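PDB 1Y63: Lmaj004144AAA protein from Leishmania major, which probably transfers the terminal phosphate between nucleoside triphosphates and monophosphates as an adenylate kinase, probably hydrolyses ATP too, and is thought to act in maturation of the small ribosomal subunit. Local coordinates for residues A[12-17]-A[86-91]; A[21-26]-A[105-110]; A[75-80]-A[98-103]. All coordinates share one frame; numbering follows the deposited sequence.

Overall arrangement
Strand 12-16 is the first strand and lies in the middle of a five-stranded parallel sheet. The P-loop and helix 23-33 follow it. Contact 1 closes the long excursion from strand 12-16 through strand 37-41 and helix 66-80 to strand 85-89. Contact 2 closes the loop from the head of helix 23-33 to strand 103-108, which flanks strand 12-16 on its other edge. Contact 3 is nested inside it and joins the end of helix 66-80 to the loop before strand 103-108. Contact 1 crosses both of the others along the chain. It meets contact 2 through Asp89 and Thr24, and contact 3 through Asn12 and Trp100. Contacts 2 and 3 lie on opposite sides of the chain's centre.

Contact 1. Residues A[12-17]-A[86-91]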
loop_
_atom_site.group_PDB
_atom_site.type_symbol
_atom_site.label_atom_id
_atom_site.label_comp_id
_atom_site.label_asym_id
_atom_site.label_seq_id
_atom_site.Cartn_x
_atom_site.Cartn_y
_atom_site.Cartn_z
ATOM N N ASN A 12 12.329 -3.200 -0.041
ATOM C CA ASN A 12 11.032 -2.796 0.526
ATOM C C ASN A 12 10.139 -2.228 -0.556
ATOM O O ASN A 12 10.555 -1.364 -1.307
ATOM C CB ASN A 12 11.210 -1.744 1.605
ATOM C CG ASN A 12 11.926 -2.266 2.828
ATOM O OD1 ASN A 12 11.861 -3.450 3.138
ATOM N ND2 ASN A 12 12.609 -1.371 3.539
ATOM N N ILE A 13 8.912 -2.726 -0.599
ATOM C CA ILE A 13 7.882 -2.278 -1.544
ATOM C C ILE A 13 6.688 -1.738 -0.784
ATOM O O ILE A 13 6.295 -2.304 0.247
ATOM C CB ILE A 13 7.408 -3.468 -2.410
ATOM C CG1 ILE A 13 8.596 -4.104 -3.146
ATOM C CG2 ILE A 13 6.279 -3.038 -3.373
ATOM C CD1 ILE A 13 8.194 -5.387 -3.828
ATOM N N LEU A 14 6.107 -0.642 -1.281
ATOM C CA LEU A 14 4.848 -0.130 -0.779
ATOM C C LEU A 14 3.786 -0.358 -1.827
ATOM O O LEU A 14 3.989 -0.046 -2.983
ATOM C CB LEU A 14 4.949 1.363 -0.485
ATOM C CG LEU A 14 3.659 2.083 -0.043
ATOM C CD1 LEU A 14 3.123 1.482 1.245
ATOM C CD2 LEU A 14 3.953 3.570 0.106
ATOM N N ILE A 15 2.668 -0.962 -1.402
ATOM C CA ILE A 15 1.458 -1.091 -2.228
ATOM C C ILE A 15 0.412 -0.144 -1.638
ATOM O O ILE A 15 0.029 -0.261 -0.465
ATOM C CB ILE A 15 0.887 -2.532 -2.261
ATOM C CG1 ILE A 15 1.970 -3.601 -2.483
ATOM C CG2 ILE A 15 -0.220 -2.614 -3.298
ATOM C CD1 ILE A 15 2.740 -3.490 -3.741
ATOM N N THR A 16 -0.009 0.827 -2.431
ATOM C CA THR A 16 -0.967 1.819 -1.974
ATOM C C THR A 16 -2.089 1.974 -3.032
ATOM O O THR A 16 -2.067 1.306 -4.076
ATOM C CB THR A 16 -0.248 3.141 -1.631
ATOM O OG1 THR A 16 -1.157 4.023 -0.957
ATOM C CG2 THR A 16 0.299 3.853 -2.906
ATOM N N GLY A 17 -3.095 2.784 -2.733
ATOM C CA GLY A 17 -4.305 2.820 -3.521
ATOM C C GLY A 17 -5.519 2.953 -2.632
ATOM O O GLY A 17 -5.489 2.617 -1.446
ATOM N N HIS A 86 10.379 -6.584 2.606
ATOM C CA HIS A 86 9.109 -6.223 3.210
ATOM C C HIS A 86 8.180 -5.645 2.175
ATOM O O HIS A 86 8.602 -4.840 1.332
ATOM C CB HIS A 86 9.315 -5.225 4.370
ATOM C CG HIS A 86 10.354 -5.686 5.353
ATOM N ND1 HIS A 86 11.675 -5.309 5.273
ATOM C CD2 HIS A 86 10.267 -6.524 6.414
ATOM C CE1 HIS A 86 12.369 -5.924 6.225
ATOM N NE2 HIS A 86 11.535 -6.656 6.944
ATOM N N VAL A 87 6.917 -6.054 2.244
ATOM C CA VAL A 87 5.871 -5.479 1.391
ATOM C C VAL A 87 4.856 -4.816 2.307
ATOM O O VAL A 87 4.173 -5.473 3.109
ATOM C CB VAL A 87 5.244 -6.504 0.391
ATOM C CG1 VAL A 87 4.698 -7.770 1.082
ATOM C CG2 VAL A 87 4.170 -5.828 -0.464
ATOM N N VAL A 88 4.824 -3.505 2.239
ATOM C CA VAL A 88 3.979 -2.710 3.119
ATOM C C VAL A 88 2.706 -2.370 2.346
ATOM O O VAL A 88 2.756 -2.087 1.139
ATOM C CB VAL A 88 4.683 -1.419 3.530
ATOM C CG1 VAL A 88 3.778 -0.553 4.376
ATOM C CG2 VAL A 88 5.936 -1.759 4.317
ATOM N N ASP A 89 1.587 -2.401 3.060
ATOM C CA ASP A 89 0.256 -2.316 2.472
ATOM C C ASP A 89 -0.505 -1.224 3.210
ATOM O O ASP A 89 -0.768 -1.379 4.394
ATOM C CB ASP A 89 -0.340 -3.725 2.665
ATOM C CG ASP A 89 -1.813 -3.787 2.646
ATOM O OD1 ASP A 89 -2.489 -2.846 2.240
ATOM O OD2 ASP A 89 -2.299 -4.898 2.987
ATOM N N TYR A 90 -0.792 -0.098 2.543
ATOM C CA TYR A 90 -1.530 1.024 3.198
ATOM C C TYR A 90 -2.156 1.943 2.185
ATOM O O TYR A 90 -1.575 2.158 1.126
ATOM C CB TYR A 90 -0.603 1.850 4.124
ATOM C CG TYR A 90 -1.313 2.691 5.182
ATOM C CD1 TYR A 90 -2.364 2.177 5.932
ATOM C CD2 TYR A 90 -0.852 3.971 5.503
ATOM C CE1 TYR A 90 -2.974 2.939 6.933
ATOM C CE2 TYR A 90 -1.440 4.718 6.516
ATOM C CZ TYR A 90 -2.490 4.195 7.219
ATOM O OH TYR A 90 -3.084 4.954 8.217
ATOM N N HIS A 91 -3.296 2.535 2.548
ATOM C CA HIS A 91 -4.036 3.416 1.650
ATOM C C HIS A 91 -3.358 4.778 1.512
ATOM O O HIS A 91 -3.636 5.499 0.568
ATOM C CB HIS A 91 -5.494 3.560 2.101
ATOM C CG HIS A 91 -5.661 4.227 3.430
ATOM N ND1 HIS A 91 -5.988 3.546 4.578
ATOM C CD2 HIS A 91 -5.551 5.527 3.786
ATOM C CE1 HIS A 91 -6.068 4.396 5.591
ATOM N NE2 HIS A 91 -5.794 5.603 5.139
#
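Strands 12-16 and 86-89 run parallel at the centre of a P-loop NTPase sheet. Their axes come within 4.7 Å and cross at -20°. The register pairs Asn12 with His86, Ile13 with Val87, Leu14 with Val88 and Ile15 with Asp89. The odd-numbered residues of the first strand bond in turn along the ladder. Ile13 N gives to His86 O, and Ile13 O takes from Val88 N. Ile15 N gives to Val88 O at 2.8 Å, and Ile15 O takes from Tyr90 N at 3.1 Å.

On the face of Ile13 and Ile15, branched side chains meet. Ile15 CG1 lies 3.7 Å from Val87 CG2. That methyl stands anti to the Val87 backbone N, with CG1 between N and the carbonyl carbon (chi1 55°). Helix 23-33 packs on this face through Ala27 and Ile30. Asp89 shares the face. Its OD2 accepts hydrogen bonds from outside the pair, at Thr24 OG1 and His39 NE2, which links the strand end to the nucleotide site.

The other face carries Asn12, Leu14, His86 and Val88. Leu14 CD1 meets Val88 CG1 at 3.8 Å, and Phe101 touches both residues. At the start of the strands the Asn12 amide lies beside the His86 ring, with the planes 52° apart. His86 ND1 donates to Asn12 OD1 at 2.8 Å, and the oxygen lies in the ring plane. This bond and the metal together hold the ring's rotation: NE2 binds a manganese ion, whose site also includes Ser82 and Arg83. Asn12 ND2 is held by Trp100 O and Met80 O, so both ends of the buried amide are satisfied. At the far end, beside the P-loop, Thr16 OG1 donates to Tyr90 O at 2.8 Å.

Contact 2. Residues A[21-26]-A[105-110]; sequences TGKTSM and VVLHTS. With MN (manganese (II) ion), chain B; ADP (adenosine-5'-diphosphate), chain Q.
Leu107 points from strand 103-108 into the P-loop (Walker A) turn and the start of helix 23-33, and its two methyls divide the work. CD1 packs against the turn, 3.5 Å from Gly22 C and close to Lys23 N. CD2 goes to the helix, where Met26 CE meets it at 3.6 Å. The Met26 and Leu107 side chains cross at a slant. The Met26 chain runs out straight to SD, with CG anti to the backbone N (chi1 -174°), and then bends at chi3. The bend turns its methyl onto Leu107. Helix 161-178 packs on Met26 through Met164 and Val168.

Thr21 crosses Leu107 and Thr109 at an angle. Its CG2 reaches Leu107 O at 3.7 Å. Thr109 OG1 sits against Thr21 CA. The Thr21 hydroxyl turns back to its own loop and bonds Thr18 O.

The loop and the first turn of helix 23-33 grip the phosphates. O2B takes hydrogen bonds from Gly22 N, Lys23 N and Lys23 NZ. The Lys23 chain bends at chi3 and chi4 to place NZ, which also bonds Gly17 O. These donors and the helix N-terminus would be expected to stabilise the phosphate charge. Ser25 grips O1A with both N and OG. Manganese is six-coordinate: four waters complete a shell begun by ADP O3B and by Thr24 OG1, which binds the metal at 2.1 Å.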
loop_
_atom_site.group_PDB
_atom_site.type_symbol
_atom_site.label_atom_id
_atom_site.label_comp_id
_atom_site.label_asym_id
_atom_site.label_seq_id
_atom_site.Cartn_x
_atom_site.Cartn_y
_atom_site.Cartn_z
ATOM N N THR A 21 -9.036 -1.372 -3.849
ATOM C CA THR A 21 -8.275 -1.567 -5.088
ATOM C C THR A 21 -7.463 -2.861 -5.194
ATOM O O THR A 21 -7.003 -3.224 -6.286
ATOM C CB THR A 21 -7.340 -0.363 -5.393
ATOM O OG1 THR A 21 -6.497 -0.100 -4.256
ATOM C CG2 THR A 21 -8.187 0.860 -5.727
ATOM N N GLY A 22 -7.251 -3.523 -4.064
ATOM C CA GLY A 22 -6.578 -4.823 -4.040
ATOM C C GLY A 22 -5.247 -4.894 -3.358
ATOM O O GLY A 22 -4.475 -5.817 -3.637
ATOM N N LYS A 23 -4.954 -3.933 -2.479
ATOM C CA LYS A 23 -3.611 -3.836 -1.851
ATOM C C LYS A 23 -3.238 -5.060 -1.052
ATOM O O LYS A 23 -2.170 -5.644 -1.232
ATOM C CB LYS A 23 -3.514 -2.593 -0.971
ATOM C CG LYS A 23 -3.785 -1.275 -1.642
ATOM C CD LYS A 23 -3.721 -0.142 -0.646
ATOM C CE LYS A 23 -4.790 -0.191 0.405
ATOM N NZ LYS A 23 -6.156 -0.023 -0.202
ATOM N N THR A 24 -4.134 -5.467 -0.156
ATOM C CA THR A 24 -3.857 -6.598 0.714
ATOM C C THR A 24 -3.750 -7.883 -0.085
ATOM O O THR A 24 -2.831 -8.708 0.157
ATOM C CB THR A 24 -4.921 -6.687 1.827
ATOM O OG1 THR A 24 -4.893 -5.478 2.600
ATOM C CG2 THR A 24 -4.637 -7.909 2.737
ATOM N N SER A 25 -4.640 -8.046 -1.057
ATOM C CA SER A 25 -4.599 -9.213 -1.936
ATOM C C SER A 25 -3.273 -9.303 -2.692
ATOM O O SER A 25 -2.672 -10.370 -2.799
ATOM C CB SER A 25 -5.769 -9.215 -2.898
ATOM O OG SER A 25 -6.990 -9.271 -2.177
ATOM N N MET A 26 -2.846 -8.176 -3.250
ATOM C CA MET A 26 -1.572 -8.153 -3.985
ATOM C C MET A 26 -0.391 -8.369 -3.064
ATOM O O MET A 26 0.519 -9.119 -3.388
ATOM C CB MET A 26 -1.385 -6.877 -4.777
ATOM C CG MET A 26 -0.131 -6.925 -5.636
ATOM S SD MET A 26 0.055 -5.471 -6.678
ATOM C CE MET A 26 -1.225 -5.800 -7.884
ATOM N N VAL A 105 3.939 0.926 -5.558
ATOM C CA VAL A 105 2.967 0.472 -6.539
ATOM C C VAL A 105 1.641 1.064 -6.173
ATOM O O VAL A 105 1.171 0.897 -5.035
ATOM C CB VAL A 105 2.843 -1.061 -6.516
ATOM C CG1 VAL A 105 1.855 -1.525 -7.545
ATOM C CG2 VAL A 105 4.189 -1.718 -6.709
ATOM N N VAL A 106 1.035 1.806 -7.102
ATOM C CA VAL A 106 -0.284 2.395 -6.864
ATOM C C VAL A 106 -1.288 1.615 -7.704
ATOM O O VAL A 106 -1.141 1.543 -8.929
ATOM C CB VAL A 106 -0.336 3.885 -7.294
ATOM C CG1 VAL A 106 -1.741 4.478 -7.050
ATOM C CG2 VAL A 106 0.705 4.735 -6.625
ATOM N N LEU A 107 -2.324 1.092 -7.035
ATOM C CA LEU A 107 -3.370 0.325 -7.678
ATOM C C LEU A 107 -4.578 1.198 -7.984
ATOM O O LEU A 107 -4.976 2.021 -7.174
ATOM C CB LEU A 107 -3.800 -0.855 -6.807
ATOM C CG LEU A 107 -2.679 -1.804 -6.347
ATOM C CD1 LEU A 107 -3.229 -2.958 -5.515
ATOM C CD2 LEU A 107 -1.944 -2.284 -7.537
ATOM N N HIS A 108 -5.120 0.997 -9.185
ATOM C CA HIS A 108 -6.382 1.584 -9.613
ATOM C C HIS A 108 -7.389 0.512 -9.937
ATOM O O HIS A 108 -7.019 -0.609 -10.293
ATOM C CB HIS A 108 -6.151 2.452 -10.846
ATOM C CG HIS A 108 -5.549 3.783 -10.530
ATOM N ND1 HIS A 108 -6.206 4.722 -9.761
ATOM C CD2 HIS A 108 -4.381 4.348 -10.899
ATOM C CE1 HIS A 108 -5.457 5.809 -9.672
ATOM N NE2 HIS A 108 -4.353 5.614 -10.366
ATOM N N THR A 109 -8.670 0.850 -9.840
ATOM C CA THR A 109 -9.730 -0.095 -10.156
ATOM C C THR A 109 -10.861 0.697 -10.817
ATOM O O THR A 109 -11.173 1.819 -10.375
ATOM C CB THR A 109 -10.216 -0.803 -8.863
ATOM O OG1 THR A 109 -9.110 -1.475 -8.225
ATOM C CG2 THR A 109 -11.265 -1.831 -9.116
ATOM N N SER A 110 -11.444 0.149 -11.879
ATOM C CA SER A 110 -12.567 0.796 -12.549
ATOM C C SER A 110 -13.699 1.013 -11.569
ATOM O O SER A 110 -13.871 0.251 -10.643
ATOM C CB SER A 110 -13.041 -0.061 -13.727
ATOM O OG SER A 110 -11.987 -0.248 -14.668
HETATM MN MN MN B . -6.510 -4.105 2.800
HETATM P PB ADP Q . -7.666 -3.351 -0.229
HETATM O O1B ADP Q . -8.793 -2.640 0.493
HETATM O O2B ADP Q . -7.019 -2.426 -1.238
HETATM O O3B ADP Q . -6.674 -4.052 0.694
HETATM P PA ADP Q . -8.391 -6.073 -0.940
HETATM O O1A ADP Q . -7.066 -6.733 -1.257
HETATM O O2A ADP Q . -8.958 -6.335 0.455
HETATM O O3A ADP Q . -8.332 -4.504 -1.187
HETATM O "O5'" ADP Q . -9.482 -6.496 -2.037
HETATM C "C5'" ADP Q . -10.838 -6.644 -1.642
HETATM C "C4'" ADP Q . -11.392 -7.765 -2.487
HETATM O "O4'" ADP Q . -11.264 -7.430 -3.866
HETATM C "C3'" ADP Q . -10.646 -9.080 -2.339
HETATM O "O3'" ADP Q . -11.045 -9.832 -1.196
HETATM C "C2'" ADP Q . -10.991 -9.763 -3.634
HETATM O "O2'" ADP Q . -12.329 -10.248 -3.599
HETATM C "C1'" ADP Q . -11.002 -8.618 -4.610
HETATM N N9 ADP Q . -9.770 -8.371 -5.380
HETATM C C8 ADP Q . -8.621 -7.714 -5.012
HETATM N N7 ADP Q . -7.754 -7.640 -6.046
HETATM C C5 ADP Q . -8.375 -8.247 -7.115
HETATM C C6 ADP Q . -7.998 -8.492 -8.497
HETATM N N6 ADP Q . -6.811 -8.065 -8.969
HETATM N N1 ADP Q . -8.904 -9.138 -9.263
HETATM C C2 ADP Q . -10.102 -9.540 -8.761
HETATM N N3 ADP Q . -10.543 -9.359 -7.502
HETATM C C4 ADP Q . -9.690 -8.717 -6.656
HETATM O O HOH W 1 -6.431 -4.203 5.008
HETATM O O HOH W 2 -5.017 -2.569 2.846
HETATM O O HOH W 3 -8.164 -2.603 2.993
HETATM O O HOH W 4 -7.942 -5.781 2.878
#

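Contact 3. Residues A[75-80]-A[98-103]; sequences FMEPIM and ERWFHM. With MN (manganese (II) ion), chain F.
Glu77 and Arg99 form a two-pronged salt bridge. Arg99 NH1 gives to Glu77 OE2 and NH2 gives to OE1, both at 2.9 Å. The guanidinium meets the carboxylate end-on, with the two planes 45° apart. Glu77 OE1 has a second donor, Trp100 NE1, at 2.8 Å. The indole N-H comes from above the carboxylate plane, on the face opposite to Arg99 NH2, and the oxygen lies in the ring plane. The bend of Glu77 at chi2 (75°) brings the carboxylate to both donors. Arg99 NH1 also bonds Glu6 O.

The contact sets the end of helix 66-80 against the loop leading into strand 103-108, beside the P-loop NTPase sheet. The Trp100 ring turns one face to Met80 and its N-H edge to Glu77. Met80 CG stands over its six-membered ring, 3.7 Å from the centroid, in a CH-pi contact. Met76 CB meets Trp100 CH2 at 3.6 Å, and Met76 CE touches Trp100 CZ3. Both methionine sulfurs make Met-aromatic contacts with this ring, SD of Met80 above the face but at a distance, and SD of Met76 obliquely. Met80 is bent at chi2 and chi3, which brings its CE to Phe101 CE1 at 3.6 Å.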
loop_
_atom_site.group_PDB
_atom_site.type_symbol
_atom_site.label_atom_id
_atom_site.label_comp_id
_atom_site.label_asym_id
_atom_site.label_seq_id
_atom_site.Cartn_x
_atom_site.Cartn_y
_atom_site.Cartn_z
ATOM N N PHE A 75 7.217 2.662 15.386
ATOM C CA PHE A 75 6.904 1.240 15.467
ATOM C C PHE A 75 7.434 0.492 14.253
ATOM O O PHE A 75 8.015 -0.607 14.376
ATOM C CB PHE A 75 5.386 1.056 15.609
ATOM C CG PHE A 75 4.971 -0.357 15.878
ATOM C CD1 PHE A 75 4.787 -1.246 14.817
ATOM C CD2 PHE A 75 4.732 -0.784 17.178
ATOM C CE1 PHE A 75 4.407 -2.574 15.071
ATOM C CE2 PHE A 75 4.332 -2.122 17.435
ATOM C CZ PHE A 75 4.175 -2.991 16.381
ATOM N N MET A 76 7.231 1.076 13.070
ATOM C CA MET A 76 7.637 0.429 11.819
ATOM C C MET A 76 9.142 0.475 11.542
ATOM O O MET A 76 9.692 -0.438 10.934
ATOM C CB MET A 76 6.877 1.042 10.641
ATOM C CG MET A 76 5.409 0.761 10.613
ATOM S SD MET A 76 4.603 1.578 9.240
ATOM C CE MET A 76 5.308 0.673 7.836
ATOM N N GLU A 77 9.812 1.533 12.003
ATOM C CA GLU A 77 11.210 1.743 11.677
ATOM C C GLU A 77 12.097 0.504 11.834
ATOM O O GLU A 77 12.784 0.140 10.894
ATOM C CB GLU A 77 11.773 2.938 12.453
ATOM C CG GLU A 77 13.280 3.153 12.272
ATOM C CD GLU A 77 13.667 3.752 10.930
ATOM O OE1 GLU A 77 12.824 4.410 10.272
ATOM O OE2 GLU A 77 14.860 3.612 10.568
ATOM N N PRO A 78 12.118 -0.127 13.026
ATOM C CA PRO A 78 12.998 -1.300 13.149
ATOM C C PRO A 78 12.678 -2.434 12.180
ATOM O O PRO A 78 13.613 -3.094 11.700
ATOM C CB PRO A 78 12.804 -1.732 14.605
ATOM C CG PRO A 78 11.496 -1.162 14.999
ATOM C CD PRO A 78 11.434 0.154 14.304
ATOM N N ILE A 79 11.394 -2.625 11.860
ATOM C CA ILE A 79 11.018 -3.650 10.886
ATOM C C ILE A 79 11.581 -3.268 9.515
ATOM O O ILE A 79 12.172 -4.075 8.804
ATOM C CB ILE A 79 9.515 -3.823 10.802
ATOM C CG1 ILE A 79 8.930 -4.135 12.190
ATOM C CG2 ILE A 79 9.172 -4.944 9.854
ATOM C CD1 ILE A 79 7.433 -3.841 12.301
ATOM N N MET A 80 11.416 -2.007 9.151
ATOM C CA MET A 80 11.732 -1.586 7.795
ATOM C C MET A 80 13.211 -1.640 7.471
ATOM O O MET A 80 13.577 -1.797 6.320
ATOM C CB MET A 80 11.169 -0.190 7.530
ATOM C CG MET A 80 9.652 -0.165 7.616
ATOM S SD MET A 80 8.817 -1.332 6.481
ATOM C CE MET A 80 9.387 -0.728 4.900
ATOM N N GLU A 98 10.975 8.354 2.395
ATOM C CA GLU A 98 11.470 7.821 1.146
ATOM C C GLU A 98 12.629 6.861 1.348
ATOM O O GLU A 98 12.803 5.950 0.561
ATOM C CB GLU A 98 11.869 8.940 0.191
ATOM C CG GLU A 98 10.744 9.739 -0.360
ATOM C CD GLU A 98 11.236 10.754 -1.380
ATOM O OE1 GLU A 98 11.784 10.325 -2.413
ATOM O OE2 GLU A 98 11.100 11.976 -1.126
ATOM N N ARG A 99 13.395 7.037 2.418
ATOM C CA ARG A 99 14.483 6.144 2.765
ATOM C C ARG A 99 14.079 4.657 2.785
ATOM O O ARG A 99 14.910 3.775 2.485
ATOM C CB ARG A 99 15.010 6.556 4.152
ATOM C CG ARG A 99 16.058 5.649 4.755
ATOM C CD ARG A 99 16.699 6.275 5.957
ATOM N NE ARG A 99 15.713 6.703 6.934
ATOM C CZ ARG A 99 15.174 5.917 7.860
ATOM N NH1 ARG A 99 15.534 4.640 7.963
ATOM N NH2 ARG A 99 14.251 6.398 8.671
ATOM N N TRP A 100 12.845 4.385 3.193
ATOM C CA TRP A 100 12.403 2.991 3.393
ATOM C C TRP A 100 12.193 2.233 2.108
ATOM O O TRP A 100 12.423 1.026 2.076
ATOM C CB TRP A 100 11.096 2.956 4.154
ATOM C CG TRP A 100 11.164 3.261 5.623
ATOM C CD1 TRP A 100 12.268 3.481 6.386
ATOM C CD2 TRP A 100 10.043 3.364 6.496
ATOM N NE1 TRP A 100 11.904 3.706 7.690
ATOM C CE2 TRP A 100 10.541 3.632 7.784
ATOM C CE3 TRP A 100 8.658 3.220 6.316
ATOM C CZ2 TRP A 100 9.709 3.790 8.874
ATOM C CZ3 TRP A 100 7.839 3.365 7.403
ATOM C CH2 TRP A 100 8.352 3.655 8.650
ATOM N N PHE A 101 11.741 2.907 1.044
ATOM C CA PHE A 101 11.145 2.195 -0.095
ATOM C C PHE A 101 11.952 2.220 -1.383
ATOM O O PHE A 101 12.485 3.267 -1.788
ATOM C CB PHE A 101 9.712 2.690 -0.363
ATOM C CG PHE A 101 8.749 2.315 0.735
ATOM C CD1 PHE A 101 8.485 0.979 0.985
ATOM C CD2 PHE A 101 8.169 3.261 1.538
ATOM C CE1 PHE A 101 7.652 0.596 1.981
ATOM C CE2 PHE A 101 7.312 2.878 2.559
ATOM C CZ PHE A 101 7.036 1.544 2.757
ATOM N N HIS A 102 12.000 1.057 -2.032
ATOM C CA HIS A 102 12.654 0.911 -3.332
ATOM C C HIS A 102 11.697 0.871 -4.495
ATOM O O HIS A 102 12.136 0.977 -5.625
ATOM C CB HIS A 102 13.522 -0.331 -3.332
ATOM C CG HIS A 102 14.431 -0.377 -2.167
ATOM N ND1 HIS A 102 14.152 -1.111 -1.036
ATOM C CD2 HIS A 102 15.558 0.324 -1.900
ATOM C CE1 HIS A 102 15.105 -0.907 -0.143
ATOM N NE2 HIS A 102 15.968 -0.033 -0.640
ATOM N N MET A 103 10.410 0.691 -4.197
ATOM C CA MET A 103 9.349 0.616 -5.173
ATOM C C MET A 103 8.035 1.020 -4.504
ATOM O O MET A 103 7.768 0.638 -3.342
ATOM C CB MET A 103 9.230 -0.809 -5.742
ATOM C CG MET A 103 8.281 -0.929 -6.880
ATOM S SD MET A 103 8.052 -2.676 -7.312
ATOM C CE MET A 103 9.698 -3.250 -7.373
HETATM MN MN MN F . 9.220 13.228 -0.665
HETATM O O HOH W 5 9.018 12.797 0.528
#